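PDB 6GMM: adhesin LabA from Helicobacter pylori, which probably binds LacdiNAc-bearing glycans of the gastric mucosa as an outer-membrane adhesin, helping the bacterium attach to its host. Local coordinates for residues A[325-328]-A[329-332]; A[129-132]-A[133-137]; A[439-442]-A[443-446]. All coordinates share one frame; numbering follows the deposited sequence.

Contact 1 of 3, residues A[325-328]-A[329-332]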
# COMPACT_ATOMS: atom_id res chain seq x y z
N VAL A 325 9.23 17.55 -16.46
CA VAL A 325 9.70 18.33 -17.62
C VAL A 325 9.79 17.39 -18.89
O VAL A 325 10.43 17.74 -19.88
CB VAL A 325 11.04 19.05 -17.24
CG1 VAL A 325 11.55 19.94 -18.36
CG2 VAL A 325 10.88 19.89 -15.99
N CYS A 326 9.09 16.24 -18.88
CA CYS A 326 9.06 15.25 -19.97
C CYS A 326 8.56 15.84 -21.28
O CYS A 326 8.00 16.93 -21.31
CB CYS A 326 8.21 14.05 -19.57
SG CYS A 326 6.46 14.47 -19.32
N HIS A 327 8.70 15.07 -22.37
CA HIS A 327 8.29 15.49 -23.70
C HIS A 327 6.76 15.68 -23.83
O HIS A 327 6.34 16.53 -24.61
CB HIS A 327 8.87 14.55 -24.79
CG HIS A 327 10.38 14.48 -24.79
ND1 HIS A 327 11.17 15.63 -24.67
CD2 HIS A 327 11.19 13.41 -24.95
CE1 HIS A 327 12.43 15.21 -24.74
NE2 HIS A 327 12.49 13.88 -24.92
N GLU A 328 5.94 14.93 -23.05
CA GLU A 328 4.47 15.04 -23.04
C GLU A 328 4.02 16.44 -22.61
O GLU A 328 3.18 17.03 -23.28
CB GLU A 328 3.83 13.98 -22.14
CG GLU A 328 3.87 12.59 -22.75
CD GLU A 328 2.82 12.31 -23.80
OE1 GLU A 328 1.62 12.55 -23.53
OE2 GLU A 328 3.19 11.83 -24.89
N VAL A 329 4.59 16.99 -21.51
CA VAL A 329 4.29 18.35 -21.04
C VAL A 329 4.88 19.38 -22.00
O VAL A 329 4.22 20.38 -22.30
CB VAL A 329 4.64 18.66 -19.56
CG1 VAL A 329 3.65 18.02 -18.61
CG2 VAL A 329 6.06 18.24 -19.19
N GLN A 330 6.11 19.11 -22.52
CA GLN A 330 6.86 19.96 -23.46
C GLN A 330 6.03 20.25 -24.71
O GLN A 330 6.07 21.36 -25.24
CB GLN A 330 8.20 19.29 -23.80
CG GLN A 330 9.14 20.10 -24.68
CD GLN A 330 10.32 19.29 -25.17
OE1 GLN A 330 10.25 18.59 -26.19
NE2 GLN A 330 11.44 19.40 -24.48
N ASN A 331 5.25 19.25 -25.14
CA ASN A 331 4.36 19.35 -26.29
C ASN A 331 2.90 19.74 -25.95
O ASN A 331 2.07 19.82 -26.86
CB ASN A 331 4.43 18.07 -27.11
CG ASN A 331 5.67 18.06 -27.96
OD1 ASN A 331 5.80 18.85 -28.89
ND2 ASN A 331 6.65 17.24 -27.59
N GLY A 332 2.63 20.04 -24.68
CA GLY A 332 1.31 20.51 -24.26
C GLY A 332 0.23 19.46 -24.08
O GLY A 332 -0.96 19.78 -24.13
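The short helix 327-330 is a single turn with a cap at each end, and its two halves meet through one carbonyl in particular, that of His327. Cys326 sits at the N-cap. Gln330 N donates to Cys326 O at 3.1 Å, in the carbonyl plane. His327 O is gripped twice by Asn331. The backbone N of Asn331 comes to His327 O at 3.0 Å. ND2 of the same Asn331 reaches that O at 3.1 Å from the other face of the carbonyl plane, with the N-H...O angle at 143°. Asn331 CG stands beside its own backbone N (chi1 -78°), which turns the amide back toward this carbonyl.

The side chains of His327 and Gln330 run side by side and point the same way. Gln330 is extended, and its OE1 receives a weak hydrogen bond of 3.5 Å from His327 ND1. Ring and amide planes are 49° apart. The His327 ring also meets Tyr78 edge-to-face.

Val329 CG2 touches Cys326 SG at 3.8 Å and lies 3.2 Å from Cys326 O. This methyl therefore packs against the disulfide that Cys326 forms with Cys351. Glu328 turns its carboxylate out of the contact: OE2 accepts from Ser103 N, and OE1 is hydrogen-bonded to His333 ND1. The buried acid thus links the turn to a neighbouring loop.

The chain leaves the helix at Gly332, which has a positive phi. Gly332 N bonds to Val329 O at 2.9 Å. An N-cap residue at one end and a Schellman motif at the other bound this one-turn helix.

Contact 2 of 3, residues A[129-132]-A[133-137]; sequences ENYA and KINKA
Tyr131 meets Asn135 one helical turn further on, and its side chain can be followed outward. CB leaves the backbone away from the residues that follow. CG stands opposite the backbone N (chi1 -168°), and the ring projects outward and leans toward the next turn. On the ring, CD1 lies 4.1 Å from Asn135 CB. CE1 comes closer, 3.9 Å from the same Asn135 CB. The ring and the Asn135 amide are nearly parallel, with planes 20° apart, but the side chains cross at a slant. At the tip, Tyr131 OH is 3.2 Å from a water. That water donates to Asn135 OD1 at 2.7 Å, so the hydroxyl and the amide are bridged. Asn135 OD1 is also hydrogen-bonded to Gln139 NE2, a further turn along.

All of this lies on helix 128-145, within the SabA-type adhesion domain. The buried side of the helix packs on the two-stranded sheet of 96-98 and 111-113. There the Tyr131 ring meets Phe98 and also Trp73, and it touches Cys113 of the Cys83-Cys113 disulfide.

Asn135 ND2 turns the other way and donates to a second water. This water donates to Ala132 O, which also accepts the amide of Lys136. Asn135 N bonds to Tyr131 O at 2.7 Å, close to straight at 167°.

Asn130 and Lys133 lie side by side on the side facing helix 188-205, where both touch Thr201. Lys133 bends at chi3, and its NZ stops 3.8 Å from Asn130 OD1. Ile134 CG1 lies 3.3 Å from Asn130 O.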
# COMPACT_ATOMS: atom_id res chain seq x y z
N GLU A 129 7.38 -7.20 -31.40
CA GLU A 129 6.44 -7.87 -30.48
C GLU A 129 6.46 -7.27 -29.07
O GLU A 129 5.39 -7.04 -28.50
CB GLU A 129 6.59 -9.42 -30.45
CG GLU A 129 7.91 -10.02 -30.03
CD GLU A 129 8.10 -11.51 -30.35
OE1 GLU A 129 7.15 -12.16 -30.83
OE2 GLU A 129 9.23 -12.01 -30.14
N ASN A 130 7.66 -6.95 -28.51
CA ASN A 130 7.77 -6.33 -27.19
C ASN A 130 7.30 -4.87 -27.24
O ASN A 130 6.81 -4.37 -26.26
CB ASN A 130 9.18 -6.41 -26.66
CG ASN A 130 9.55 -7.80 -26.21
OD1 ASN A 130 8.72 -8.62 -25.82
ND2 ASN A 130 10.84 -8.09 -26.23
N TYR A 131 7.44 -4.18 -28.36
CA TYR A 131 6.94 -2.81 -28.42
C TYR A 131 5.42 -2.89 -28.37
O TYR A 131 4.81 -2.20 -27.55
CB TYR A 131 7.45 -2.03 -29.65
CG TYR A 131 7.15 -0.55 -29.51
CD1 TYR A 131 5.86 -0.06 -29.71
CD2 TYR A 131 8.12 0.35 -29.08
CE1 TYR A 131 5.56 1.28 -29.51
CE2 TYR A 131 7.83 1.69 -28.89
CZ TYR A 131 6.54 2.15 -29.09
OH TYR A 131 6.22 3.47 -28.85
N ALA A 132 4.82 -3.81 -29.15
CA ALA A 132 3.37 -4.02 -29.22
C ALA A 132 2.80 -4.31 -27.83
O ALA A 132 1.78 -3.71 -27.46
CB ALA A 132 3.04 -5.15 -30.20
N LYS A 133 3.50 -5.19 -27.05
CA LYS A 133 3.16 -5.62 -25.68
C LYS A 133 3.12 -4.43 -24.72
O LYS A 133 2.10 -4.20 -24.05
CB LYS A 133 4.21 -6.64 -25.19
CG LYS A 133 3.72 -7.60 -24.13
CD LYS A 133 4.79 -8.62 -23.71
CE LYS A 133 4.74 -9.90 -24.52
NZ LYS A 133 5.94 -10.75 -24.28
N ILE A 134 4.24 -3.68 -24.63
CA ILE A 134 4.37 -2.49 -23.78
C ILE A 134 3.33 -1.43 -24.24
O ILE A 134 2.60 -0.90 -23.40
CB ILE A 134 5.81 -1.92 -23.84
CG1 ILE A 134 6.85 -2.93 -23.32
CG2 ILE A 134 5.88 -0.56 -23.12
CD1 ILE A 134 8.33 -2.52 -23.44
N ASN A 135 3.25 -1.16 -25.54
CA ASN A 135 2.28 -0.18 -26.08
C ASN A 135 0.83 -0.47 -25.70
O ASN A 135 0.10 0.47 -25.39
CB ASN A 135 2.37 -0.04 -27.60
CG ASN A 135 1.45 1.04 -28.13
OD1 ASN A 135 1.62 2.24 -27.80
ND2 ASN A 135 0.37 0.62 -28.83
N LYS A 136 0.40 -1.77 -25.78
CA LYS A 136 -0.98 -2.18 -25.51
C LYS A 136 -1.29 -1.85 -24.08
O LYS A 136 -2.31 -1.22 -23.79
CB LYS A 136 -1.21 -3.67 -25.81
CG LYS A 136 -2.64 -4.15 -25.61
CD LYS A 136 -2.84 -5.55 -26.19
CE LYS A 136 -4.21 -6.10 -25.90
NZ LYS A 136 -4.50 -7.31 -26.72
N ALA A 137 -0.37 -2.22 -23.18
CA ALA A 137 -0.46 -1.96 -21.75
C ALA A 137 -0.58 -0.44 -21.51
O ALA A 137 -1.50 -0.02 -20.82
CB ALA A 137 0.75 -2.53 -21.04
O HOH W 1 3.94 3.16 -26.67
O HOH W 2 0.20 -2.17 -29.25

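Contact 3 of 3, residues A[439-442]-A[443-446]; sequences SNIH and SQVQ
The 439-442 backbone runs straight on into 443-446 as the first two turns of an alpha-helix, and four consecutive i to i+4 bonds join them. Ser443 N to Ser439 O opens the series at 2.9 Å, and Gln446 N to His442 O closes it at 2.9 Å. Before the helix, Asp438 OD1 accepts from Ile441 N, and weakly from Asn440 N. Ser439 O is held twice. Ser443 OG donates to it at 3.1 Å, from the opposite face of the carbonyl plane to Ser443 N. The hydroxyl can reach back because OG stands beside its own backbone N (chi1 -75°).

Val445 is buried and touches Leu415 and Leu16; its CG2 also lies 3.5 Å from Ile441 O. Ile441 touches Leu415 as well. This face of helix 439-452 thus packs against helix 4-28 and helix 412-415.

His442 and Gln446 are stacked one turn apart, both touching Asn13. Their ring and amide planes are 24° apart, and Gln446 OE1 lies over a face of the ring. His442 NE2 is buried here without a polar partner in the model; Gln446 NE2 stands 3.7 Å from this His442 NE2.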
# COMPACT_ATOMS: atom_id res chain seq x y z
N SER A 439 -1.44 1.78 38.50
CA SER A 439 -0.65 2.52 37.50
C SER A 439 0.66 3.07 38.05
O SER A 439 1.65 3.12 37.32
CB SER A 439 -1.49 3.67 36.94
OG SER A 439 -2.58 3.17 36.19
N ASN A 440 0.65 3.48 39.33
CA ASN A 440 1.80 4.05 40.03
C ASN A 440 2.86 3.01 40.35
O ASN A 440 4.04 3.27 40.10
CB ASN A 440 1.36 4.83 41.26
CG ASN A 440 0.34 5.90 40.91
OD1 ASN A 440 0.56 6.73 40.01
ND2 ASN A 440 -0.83 5.84 41.53
N ILE A 441 2.44 1.82 40.84
CA ILE A 441 3.41 0.75 41.09
C ILE A 441 3.96 0.27 39.72
O ILE A 441 5.16 0.02 39.62
CB ILE A 441 2.89 -0.38 42.03
CG1 ILE A 441 2.25 0.21 43.32
CG2 ILE A 441 4.03 -1.36 42.40
CD1 ILE A 441 1.29 -0.73 44.08
N HIS A 442 3.10 0.25 38.66
CA HIS A 442 3.48 -0.13 37.30
C HIS A 442 4.56 0.81 36.75
O HIS A 442 5.61 0.33 36.37
CB HIS A 442 2.25 -0.15 36.37
CG HIS A 442 2.47 -0.75 35.01
ND1 HIS A 442 1.47 -0.73 34.05
CD2 HIS A 442 3.56 -1.36 34.49
CE1 HIS A 442 1.97 -1.35 32.99
NE2 HIS A 442 3.24 -1.72 33.19
N SER A 443 4.31 2.14 36.80
CA SER A 443 5.25 3.19 36.42
C SER A 443 6.58 3.01 37.13
O SER A 443 7.63 3.03 36.50
CB SER A 443 4.68 4.57 36.76
OG SER A 443 3.67 4.94 35.84
N GLN A 444 6.52 2.77 38.45
CA GLN A 444 7.68 2.51 39.29
C GLN A 444 8.49 1.33 38.79
O GLN A 444 9.70 1.47 38.66
CB GLN A 444 7.26 2.29 40.74
CG GLN A 444 7.22 3.58 41.54
CD GLN A 444 6.93 3.33 42.99
OE1 GLN A 444 6.02 2.58 43.36
NE2 GLN A 444 7.67 4.02 43.86
N VAL A 445 7.83 0.21 38.43
CA VAL A 445 8.49 -0.99 37.91
C VAL A 445 9.12 -0.70 36.55
O VAL A 445 10.31 -0.98 36.36
CB VAL A 445 7.52 -2.21 37.93
CG1 VAL A 445 7.98 -3.35 37.01
CG2 VAL A 445 7.35 -2.72 39.35
N GLN A 446 8.34 -0.08 35.64
CA GLN A 446 8.70 0.34 34.29
C GLN A 446 9.97 1.19 34.35
O GLN A 446 10.92 0.95 33.59
CB GLN A 446 7.54 1.18 33.72
CG GLN A 446 7.22 1.00 32.24
CD GLN A 446 5.77 1.33 31.95
OE1 GLN A 446 5.15 2.22 32.57
NE2 GLN A 446 5.18 0.60 31.01

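Overall arrangement
From the N terminus, contact 2 comes first, in helix 128-145, then contact 1 in the short helix 327-330, and last contact 3 at the start of helix 439-452. Each lies in one unbroken piece of chain. None closes a long loop, and none nests in or crosses another. Contacts 1 and 2 share one end of the elongated molecule, with centres 22 Å apart and nearest atoms about 10 Å apart. Contact 1 borders helix 57-76, and contact 2 joins a two-stranded sheet to helix 188-205. Contact 3 lies on the opposite side of the chain's centre from the other two, where the C-terminal helix meets helix 4-28; its centre is 63 Å from that of contact 1.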